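Local atomic coordinates of CRISPR-associated endonuclease Cas2 2 (Thermus thermophilus, PDB entry 1ZPW), a protein that belongs to the Cas2 family of CRISPR-associated, metal-dependent endoribonucleases, which serve in bacterial adaptive immunity against viruses and plasmids. Residues Ile12-Asp15 and Thr16-Val19. Sequence-based numbering, arbitrary orientation. Where two conformers were deposited one is given.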
loop_
_atom_site.group_PDB
_atom_site.type_symbol
_atom_site.label_atom_id
_atom_site.label_comp_id
_atom_site.label_asym_id
_atom_site.label_seq_id
_atom_site.Cartn_x
_atom_site.Cartn_y
_atom_site.Cartn_z
ATOM N N ILE A 12 6.739 -8.173 4.243
ATOM C CA ILE A 12 6.425 -9.540 3.811
ATOM C C ILE A 12 7.750 -10.279 3.616
ATOM O O ILE A 12 8.486 -9.955 2.703
ATOM C CB ILE A 12 5.652 -9.499 2.456
ATOM C CG1 ILE A 12 4.505 -8.469 2.419
ATOM C CG2 ILE A 12 5.309 -10.933 1.935
ATOM C CD1 ILE A 12 3.423 -8.702 3.393
ATOM N N PRO A 13 8.073 -11.224 4.467
ATOM C CA PRO A 13 9.386 -11.898 4.344
ATOM C C PRO A 13 9.568 -12.742 3.109
ATOM O O PRO A 13 10.719 -12.902 2.590
ATOM C CB PRO A 13 9.517 -12.701 5.655
ATOM C CG PRO A 13 8.140 -12.767 6.249
ATOM C CD PRO A 13 7.347 -11.613 5.685
ATOM N N ASP A 14 8.463 -13.276 2.602
ATOM C CA ASP A 14 8.491 -14.174 1.466
ATOM C C ASP A 14 8.494 -13.441 0.137
ATOM O O ASP A 14 7.592 -12.621 -0.143
ATOM C CB ASP A 14 7.301 -15.122 1.517
ATOM C CG ASP A 14 7.305 -16.104 0.364
ATOM O OD1 ASP A 14 8.133 -17.065 0.410
ATOM O OD2 ASP A 14 6.571 -16.013 -0.632
ATOM N N ASP A 15 9.498 -13.713 -0.704
ATOM C CA ASP A 15 9.611 -12.941 -1.949
ATOM C C ASP A 15 8.408 -13.106 -2.887
ATOM O O ASP A 15 7.965 -12.135 -3.499
ATOM C CB ASP A 15 10.883 -13.326 -2.728
ATOM C CG ASP A 15 12.158 -12.784 -2.115
ATOM O OD1 ASP A 15 12.153 -11.912 -1.207
ATOM O OD2 ASP A 15 13.264 -13.218 -2.528
ATOM N N THR A 16 7.919 -14.350 -3.038
ATOM C CA THR A 16 6.800 -14.613 -3.935
ATOM C C THR A 16 5.530 -13.883 -3.482
ATOM O O THR A 16 4.874 -13.252 -4.303
ATOM C CB THR A 16 6.546 -16.125 -4.069
ATOM O OG1 THR A 16 7.681 -16.741 -4.700
ATOM C CG2 THR A 16 5.405 -16.400 -5.038
ATOM N N ARG A 17 5.205 -13.972 -2.197
ATOM C CA ARG A 17 4.051 -13.237 -1.670
ATOM C C ARG A 17 4.247 -11.742 -1.847
ATOM O O ARG A 17 3.299 -11.043 -2.167
ATOM C CB ARG A 17 3.850 -13.530 -0.197
ATOM C CG ARG A 17 3.408 -14.961 0.042
ATOM C CD ARG A 17 2.711 -15.149 1.363
ATOM N NE ARG A 17 3.510 -14.708 2.502
ATOM C CZ ARG A 17 4.411 -15.467 3.137
ATOM N NH1 ARG A 17 4.676 -16.711 2.718
ATOM N NH2 ARG A 17 5.070 -14.968 4.170
ATOM N N ARG A 18 5.478 -11.258 -1.682
ATOM C CA ARG A 18 5.707 -9.814 -1.802
ATOM C C ARG A 18 5.488 -9.329 -3.235
ATOM O O ARG A 18 4.919 -8.260 -3.459
ATOM C CB ARG A 18 7.125 -9.442 -1.362
ATOM C CG ARG A 18 7.248 -7.938 -0.982
ATOM C CD ARG A 18 8.715 -7.521 -0.710
ATOM N NE ARG A 18 9.278 -8.464 0.230
ATOM C CZ ARG A 18 10.193 -9.373 -0.069
ATOM N NH1 ARG A 18 10.541 -10.247 0.860
ATOM N NH2 ARG A 18 10.755 -9.409 -1.291
ATOM N N VAL A 19 5.941 -10.132 -4.202
ATOM C CA VAL A 19 5.774 -9.783 -5.612
ATOM C C VAL A 19 4.270 -9.731 -5.913
ATOM O O VAL A 19 3.790 -8.797 -6.560
ATOM C CB VAL A 19 6.443 -10.843 -6.530
ATOM C CG1 VAL A 19 5.969 -10.634 -7.943
ATOM C CG2 VAL A 19 7.974 -10.680 -6.444
HETATM O O HOH W 1 8.375 -6.385 2.482
HETATM O O HOH W 2 9.399 -16.902 -2.495
#
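Arg-18 carries CG on the far side of CB from its own amide nitrogen (chi1 -159°) and then bends at chi3, which turns the guanidinium back over the preceding loop to reach both Ile-12 and Asp-15. It grips Ile-12 O side-on: Arg-18 NH1 lies 2.8 Å and Arg-18 NE 3.0 Å from that oxygen, both in the carbonyl plane. Its other edge meets Asp-15 end-on, Arg-18 NH2 to Asp-15 OD1 2.9 Å and Arg-18 NH1 to the same OD1 3.1 Å, a salt bridge in which one oxygen takes both bonds while the carboxylate stands 76° from the guanidinium plane. Two acceptors near its plane thus fix the rotation of the group.

Asp-14 caps the helix: Arg-17 N donates to the anti side of Asp-14 OD2 at 2.9 Å, nearly straight at 165°. A water joins Asp-14 OD1 to Thr-16 N. Asp-14 CB rests 3.3 Å from Arg-17 CZ, over one guanidinium face. Asp-14 OD2 lies 3.9 Å from Arg-17 NH1, well out of the guanidinium plane, a long salt bridge of charges only; Arg-17 NE pairs with Asp-62. This aspartate N-cap, just beyond Asp-11, predicted to bind the catalytic magnesium, opens the first helix of the ferredoxin-like Cas2 fold.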